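PDB 3NWR: A rubisco-like protein from Burkholderia fungorum, which is of undetermined function but has the RuBisCO large-chain fold and probably acts on a substrate other than ribulose bisphosphate. Local coordinates for residues D314-F325 / V351-Q359; W360-F368 / S397-Q406. All blocks are in the same frame, centred on the assembly; numbering follows the deposited sequence.

Interaction 1: residues D314-F325 / V351-Q359; sequences DHMHVHGLAGKF and VLPAFSSGQ. With SO4 (sulfate ion), chain B.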
# COMPACT_ATOMS: atom_id res chain seq x y z
N ASP A 314 6.40 15.04 -7.96
CA ASP A 314 7.50 15.99 -8.13
C ASP A 314 8.54 15.92 -7.02
O ASP A 314 9.70 16.24 -7.26
CB ASP A 314 6.93 17.41 -8.19
CG ASP A 314 6.13 17.66 -9.44
OD1 ASP A 314 6.73 17.55 -10.53
OD2 ASP A 314 4.92 17.96 -9.34
N HIS A 315 8.09 15.57 -5.82
CA HIS A 315 8.96 15.44 -4.65
C HIS A 315 8.78 14.07 -4.03
O HIS A 315 7.67 13.54 -4.01
CB HIS A 315 8.57 16.43 -3.56
CG HIS A 315 8.53 17.87 -3.98
ND1 HIS A 315 8.00 18.85 -3.17
CD2 HIS A 315 8.97 18.50 -5.10
CE1 HIS A 315 8.11 20.02 -3.77
NE2 HIS A 315 8.70 19.84 -4.94
N MET A 316 9.85 13.52 -3.46
CA MET A 316 9.77 12.31 -2.66
C MET A 316 10.52 12.47 -1.35
O MET A 316 11.59 13.09 -1.32
CB MET A 316 10.35 11.10 -3.41
CG MET A 316 9.48 10.57 -4.55
SD MET A 316 7.99 9.67 -4.01
CE MET A 316 8.68 8.09 -3.48
N HIS A 317 9.97 11.91 -0.28
CA HIS A 317 10.61 11.94 1.03
C HIS A 317 11.65 10.85 1.19
O HIS A 317 11.42 9.69 0.78
CB HIS A 317 9.56 11.81 2.12
CG HIS A 317 8.90 13.10 2.45
ND1 HIS A 317 9.21 13.82 3.58
CD2 HIS A 317 7.96 13.82 1.79
CE1 HIS A 317 8.49 14.93 3.61
NE2 HIS A 317 7.72 14.95 2.53
N VAL A 318 12.76 11.20 1.83
CA VAL A 318 13.85 10.27 2.07
C VAL A 318 14.23 10.16 3.55
O VAL A 318 15.20 9.47 3.89
CB VAL A 318 15.11 10.65 1.26
CG1 VAL A 318 14.79 10.65 -0.23
CG2 VAL A 318 15.67 12.00 1.69
N HIS A 319 13.45 10.79 4.41
CA HIS A 319 13.75 10.92 5.83
C HIS A 319 15.07 11.67 5.99
O HIS A 319 15.32 12.57 5.19
CB HIS A 319 13.59 9.59 6.56
CG HIS A 319 12.16 9.17 6.67
ND1 HIS A 319 11.74 8.05 7.37
CD2 HIS A 319 11.03 9.73 6.17
CE1 HIS A 319 10.43 7.95 7.29
NE2 HIS A 319 9.97 8.96 6.57
N GLY A 320 15.89 11.38 6.99
CA GLY A 320 17.00 12.29 7.23
C GLY A 320 18.23 11.71 7.90
O GLY A 320 18.13 10.75 8.66
N LEU A 321 19.38 12.32 7.62
CA LEU A 321 20.62 11.93 8.27
C LEU A 321 20.57 12.31 9.74
O LEU A 321 20.11 13.39 10.10
CB LEU A 321 21.80 12.60 7.57
CG LEU A 321 21.92 12.20 6.10
CD1 LEU A 321 23.07 12.94 5.45
CD2 LEU A 321 22.08 10.68 5.94
N ALA A 322 21.04 11.40 10.60
CA ALA A 322 20.97 11.58 12.04
C ALA A 322 19.54 11.85 12.49
O ALA A 322 19.31 12.60 13.43
CB ALA A 322 21.90 12.73 12.49
N GLY A 323 18.58 11.22 11.82
CA GLY A 323 17.19 11.50 12.11
C GLY A 323 16.67 10.81 13.35
O GLY A 323 17.41 10.09 14.03
N LYS A 324 15.40 11.04 13.66
CA LYS A 324 14.76 10.44 14.82
C LYS A 324 13.97 9.18 14.46
O LYS A 324 13.49 8.48 15.35
CB LYS A 324 13.86 11.46 15.52
CG LYS A 324 14.62 12.70 15.99
CD LYS A 324 13.72 13.70 16.70
CE LYS A 324 14.52 14.93 17.12
NZ LYS A 324 13.72 15.85 17.98
N PHE A 325 13.86 8.89 13.17
CA PHE A 325 13.21 7.67 12.70
C PHE A 325 14.17 6.47 12.75
O PHE A 325 15.34 6.61 13.12
CB PHE A 325 12.73 7.86 11.24
CG PHE A 325 11.53 8.77 11.08
CD1 PHE A 325 10.38 8.58 11.80
CD2 PHE A 325 11.57 9.79 10.14
CE1 PHE A 325 9.26 9.41 11.62
CE2 PHE A 325 10.47 10.62 9.95
CZ PHE A 325 9.31 10.42 10.69
N VAL A 351 13.42 13.76 -9.41
CA VAL A 351 12.50 14.40 -8.48
C VAL A 351 13.29 15.02 -7.34
O VAL A 351 14.45 14.69 -7.11
CB VAL A 351 11.43 13.42 -7.94
CG1 VAL A 351 10.56 12.91 -9.09
CG2 VAL A 351 12.07 12.27 -7.17
N LEU A 352 12.63 15.92 -6.62
CA LEU A 352 13.28 16.65 -5.53
C LEU A 352 13.21 15.83 -4.25
O LEU A 352 12.12 15.50 -3.79
CB LEU A 352 12.57 17.98 -5.32
CG LEU A 352 13.19 18.96 -4.32
CD1 LEU A 352 14.51 19.53 -4.85
CD2 LEU A 352 12.20 20.08 -4.02
N PRO A 353 14.37 15.49 -3.66
CA PRO A 353 14.33 14.76 -2.39
C PRO A 353 14.03 15.70 -1.23
O PRO A 353 14.54 16.83 -1.18
CB PRO A 353 15.75 14.18 -2.27
CG PRO A 353 16.61 15.20 -2.98
CD PRO A 353 15.75 15.69 -4.15
N ALA A 354 13.16 15.25 -0.33
CA ALA A 354 12.82 15.99 0.87
C ALA A 354 13.40 15.29 2.09
O ALA A 354 13.03 14.15 2.42
CB ALA A 354 11.30 16.16 1.00
N PHE A 355 14.33 15.96 2.75
CA PHE A 355 14.95 15.44 3.95
C PHE A 355 14.20 15.95 5.16
O PHE A 355 13.84 17.13 5.20
CB PHE A 355 16.40 15.93 4.05
CG PHE A 355 17.31 15.34 3.02
CD1 PHE A 355 18.13 14.26 3.33
CD2 PHE A 355 17.38 15.89 1.74
CE1 PHE A 355 18.98 13.72 2.39
CE2 PHE A 355 18.23 15.36 0.78
CZ PHE A 355 19.03 14.27 1.10
N SER A 356 13.99 15.09 6.15
CA SER A 356 13.29 15.49 7.36
C SER A 356 13.64 14.60 8.54
O SER A 356 14.25 13.55 8.36
CB SER A 356 11.78 15.43 7.13
OG SER A 356 11.38 14.07 7.04
N SER A 357 13.22 15.04 9.72
CA SER A 357 13.40 14.34 11.00
C SER A 357 14.70 14.75 11.69
O SER A 357 15.78 14.31 11.31
CB SER A 357 13.32 12.81 10.84
OG SER A 357 13.33 12.19 12.11
N GLY A 358 14.57 15.60 12.71
CA GLY A 358 15.72 16.06 13.48
C GLY A 358 16.72 16.86 12.67
O GLY A 358 17.91 16.91 13.00
N GLN A 359 16.26 17.50 11.60
CA GLN A 359 17.15 18.27 10.75
C GLN A 359 17.38 19.67 11.30
O GLN A 359 16.45 20.33 11.79
CB GLN A 359 16.61 18.34 9.33
CG GLN A 359 16.48 16.96 8.68
CD GLN A 359 17.79 16.19 8.72
OE1 GLN A 359 18.77 16.59 8.08
NE2 GLN A 359 17.80 15.08 9.45
S SO4 B . 12.31 17.43 14.90
O1 SO4 B . 11.48 18.60 14.68
O2 SO4 B . 13.72 17.80 14.91
O3 SO4 B . 12.07 16.46 13.84
O4 SO4 B . 11.96 16.81 16.18
O HOH W 1 11.65 13.09 4.55
O HOH W 2 19.40 14.82 6.25
O HOH W 3 19.46 15.15 14.37
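Strands 315-319 and 352-355 pair in parallel as neighbours in the TIM-barrel sheet of the RuBisCO-like catalytic domain, joined by helix 329-340 in a beta-alpha-beta unit, and their C-terminal loops pair on beyond them. Backbone bonds run from L352 N to D314 O through V318 N to A354 O, and farther on S356 N approaches H319 O from above its carbonyl plane. On one face of the sheet the small A354 CB sits almost centrally over the H317 imidazole, 3.9 Å from its centroid, while L352 CD2 lies nearer the rim of the H315 ring. Both histidines are tied to H282 of the next strand. Toward the outer helices V318 CG2 lies over the F355 ring, 3.8 Å from its centroid. A water between the chains bonds to H317 ND1 and S356 OG, accepts from H319 N and donates to A354 O. In the loops, chi1 of -173° carries S357 OG to the N-H of K324, 2.8 Å from its N. The bent Q359 chain brings NE2 to L321 O at 2.9 Å, nearly in the amide plane, and the same nitrogen also donates to S357 O; OE1 accepts from a water that also takes L321 N, and lies in hydrogen-bonding contact with T363 OG1. K324 NZ, G358 N and G382 N donate to a sulfate, probably from the crystallisation liquor. Such an anion site at the C-terminal barrel loops is consistent with a phosphate pocket, as in RuBisCO.

Interaction 2: residues W360-F368 / S397-Q406; sequences WAGTVQATF and SVRQAWAAVQ. With SO4 (sulfate ion), chain C.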
# COMPACT_ATOMS: atom_id res chain seq x y z
N TRP A 360 18.62 20.13 11.22
CA TRP A 360 18.97 21.44 11.72
C TRP A 360 20.35 21.82 11.17
O TRP A 360 20.88 21.11 10.31
CB TRP A 360 18.96 21.45 13.26
CG TRP A 360 20.03 20.61 13.89
CD1 TRP A 360 20.12 19.25 13.90
CD2 TRP A 360 21.16 21.09 14.63
NE1 TRP A 360 21.25 18.85 14.60
CE2 TRP A 360 21.90 19.97 15.05
CE3 TRP A 360 21.63 22.37 14.97
CZ2 TRP A 360 23.08 20.08 15.79
CZ3 TRP A 360 22.80 22.48 15.70
CH2 TRP A 360 23.51 21.35 16.10
N ALA A 361 20.92 22.93 11.62
CA ALA A 361 22.23 23.33 11.11
C ALA A 361 23.22 22.18 11.13
O ALA A 361 23.99 22.00 10.19
CB ALA A 361 22.78 24.51 11.90
N GLY A 362 23.20 21.40 12.21
CA GLY A 362 24.16 20.33 12.41
C GLY A 362 24.03 19.10 11.51
O GLY A 362 24.86 18.20 11.59
N THR A 363 22.98 19.04 10.69
CA THR A 363 22.87 17.95 9.72
C THR A 363 23.07 18.42 8.29
O THR A 363 22.96 17.64 7.34
CB THR A 363 21.50 17.22 9.82
OG1 THR A 363 20.45 18.16 9.55
CG2 THR A 363 21.30 16.65 11.21
N VAL A 364 23.40 19.69 8.12
CA VAL A 364 23.55 20.26 6.79
C VAL A 364 24.77 19.71 6.03
O VAL A 364 24.67 19.36 4.86
CB VAL A 364 23.61 21.80 6.87
CG1 VAL A 364 24.11 22.40 5.55
CG2 VAL A 364 22.24 22.34 7.25
N GLN A 365 25.92 19.63 6.69
CA GLN A 365 27.11 19.11 6.01
C GLN A 365 26.89 17.70 5.45
O GLN A 365 27.23 17.42 4.30
CB GLN A 365 28.32 19.12 6.95
CG GLN A 365 29.61 18.69 6.26
CD GLN A 365 30.12 19.74 5.29
OE1 GLN A 365 30.09 19.57 4.07
NE2 GLN A 365 30.58 20.85 5.83
N ALA A 366 26.36 16.81 6.28
CA ALA A 366 26.15 15.43 5.86
C ALA A 366 25.15 15.37 4.71
O ALA A 366 25.29 14.58 3.78
CB ALA A 366 25.66 14.59 7.02
N THR A 367 24.15 16.25 4.77
CA THR A 367 23.13 16.29 3.73
C THR A 367 23.73 16.74 2.40
O THR A 367 23.49 16.13 1.36
CB THR A 367 21.96 17.19 4.16
OG1 THR A 367 21.35 16.63 5.33
CG2 THR A 367 20.90 17.29 3.05
N PHE A 368 24.52 17.82 2.44
CA PHE A 368 25.18 18.34 1.26
C PHE A 368 26.08 17.28 0.65
O PHE A 368 26.10 17.08 -0.57
CB PHE A 368 26.00 19.59 1.64
CG PHE A 368 26.59 20.32 0.47
CD1 PHE A 368 25.82 20.66 -0.63
CD2 PHE A 368 27.93 20.71 0.49
CE1 PHE A 368 26.37 21.36 -1.70
CE2 PHE A 368 28.48 21.41 -0.58
CZ PHE A 368 27.71 21.73 -1.67
N SER A 397 20.03 30.40 11.10
CA SER A 397 21.08 29.44 11.44
C SER A 397 21.20 28.37 10.36
O SER A 397 22.30 27.95 10.00
CB SER A 397 20.85 28.82 12.82
OG SER A 397 19.80 27.86 12.83
N VAL A 398 20.06 27.92 9.83
CA VAL A 398 20.08 26.90 8.80
C VAL A 398 20.63 27.47 7.48
O VAL A 398 21.43 26.82 6.81
CB VAL A 398 18.67 26.30 8.61
CG1 VAL A 398 18.60 25.45 7.35
CG2 VAL A 398 18.29 25.48 9.85
N ARG A 399 20.20 28.68 7.13
CA ARG A 399 20.71 29.34 5.93
C ARG A 399 22.22 29.59 6.02
O ARG A 399 22.94 29.44 5.04
CB ARG A 399 19.96 30.66 5.68
CG ARG A 399 18.51 30.48 5.23
CD ARG A 399 18.46 30.03 3.77
NE ARG A 399 18.97 31.08 2.90
CZ ARG A 399 18.25 32.12 2.47
NH1 ARG A 399 16.97 32.22 2.82
NH2 ARG A 399 18.81 33.05 1.70
N GLN A 400 22.68 29.96 7.21
CA GLN A 400 24.12 30.17 7.43
C GLN A 400 24.90 28.86 7.30
O GLN A 400 26.00 28.83 6.74
CB GLN A 400 24.36 30.80 8.80
CG GLN A 400 24.03 32.29 8.83
CD GLN A 400 23.99 32.85 10.24
OE1 GLN A 400 24.01 32.11 11.22
NE2 GLN A 400 23.93 34.18 10.34
N ALA A 401 24.33 27.77 7.81
CA ALA A 401 24.95 26.46 7.63
C ALA A 401 25.08 26.11 6.15
O ALA A 401 26.12 25.63 5.71
CB ALA A 401 24.15 25.38 8.37
N TRP A 402 24.02 26.35 5.38
CA TRP A 402 24.09 26.09 3.94
C TRP A 402 25.13 26.97 3.24
O TRP A 402 25.88 26.48 2.40
CB TRP A 402 22.70 26.21 3.30
CG TRP A 402 21.91 24.96 3.56
CD1 TRP A 402 20.84 24.82 4.40
CD2 TRP A 402 22.17 23.66 3.01
NE1 TRP A 402 20.41 23.51 4.40
CE2 TRP A 402 21.21 22.78 3.55
CE3 TRP A 402 23.11 23.16 2.11
CZ2 TRP A 402 21.18 21.43 3.23
CZ3 TRP A 402 23.08 21.81 1.79
CH2 TRP A 402 22.11 20.96 2.34
N ALA A 403 25.18 28.25 3.59
CA ALA A 403 26.19 29.15 3.04
C ALA A 403 27.60 28.62 3.33
O ALA A 403 28.47 28.62 2.45
CB ALA A 403 26.02 30.55 3.59
N ALA A 404 27.81 28.14 4.55
CA ALA A 404 29.11 27.60 4.94
C ALA A 404 29.51 26.39 4.10
O ALA A 404 30.60 26.34 3.53
CB ALA A 404 29.10 27.22 6.42
N VAL A 405 28.62 25.41 3.99
CA VAL A 405 29.01 24.19 3.29
C VAL A 405 29.21 24.43 1.80
O VAL A 405 30.07 23.82 1.17
CB VAL A 405 28.05 23.00 3.56
CG1 VAL A 405 27.86 22.83 5.06
CG2 VAL A 405 26.71 23.19 2.86
N GLN A 406 28.41 25.33 1.24
CA GLN A 406 28.54 25.65 -0.18
C GLN A 406 29.85 26.39 -0.46
O GLN A 406 30.42 26.25 -1.54
CB GLN A 406 27.33 26.45 -0.66
CG GLN A 406 26.04 25.62 -0.65
CD GLN A 406 24.82 26.43 -1.07
OE1 GLN A 406 23.79 26.42 -0.38
NE2 GLN A 406 24.92 27.12 -2.20
S SO4 C . 15.69 34.71 0.25
O1 SO4 C . 16.93 35.29 0.75
O2 SO4 C . 15.98 33.91 -0.94
O3 SO4 C . 14.76 35.79 -0.09
O4 SO4 C . 15.11 33.86 1.29
O HOH W 4 19.55 24.99 13.33
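The water between A361 N and S397 OG is the polar link across this contact: it accepts from A361 N at 3.0 Å and donates to S397 OG, whose own proton goes to G394 O. Within 360-368, T363 O is gripped by two donors of T367, N and OG1, which reach it from opposite faces of its plane. Beyond these bonds the meeting is apolar. V364, turned by chi1 of 166° so that CG1 leads toward the indole, presses that methyl over the centre of the W402 six-membered ring, 3.5 Å from the centroid, a close CH-pi contact. T367 CG2 meets the edge of the same indole at CH2, and F368 CB packs against CZ3. With F378 edge-to-face on it, the indole is packed firmly in place, although its buried NE1 has no partner. V405 spreads its two methyls, CG1 to V364 CG1 and CG2 to F368 CD2 at 3.6 Å, sliding past the phenyl in the opposite direction. A361 and A401 bring CB to CB at 3.9 Å, their small side chains letting the backbones come close near the start of helix 364-371. The helix segments cross at -49°, their axes 9.7 Å apart at closest approach. This is the packing of neighbouring helices on the outside of a TIM barrel, with strand 377-379 beneath.

How the interactions relate
Interaction 1 belongs to the barrel wall, its centre about 8 Å from that of the chain, whereas interaction 2 lies farther out, about 21 Å from it, among the surrounding helices; both are largely buried. They follow in series: strand 352-355 leads through Q359 into helix 364-371, and strand 377-379 borders both contacts. Their chemistry suits their places: backbone bonds and polar loop contacts serve the sheet and its sulfate site, while methyl groups and aromatic rings fill the space between helices. The two meet directly where L321 CD1 lies 3.2 Å from A366 O and where Q359 OE1 meets T363 OG1, so that loop and helix pack directly.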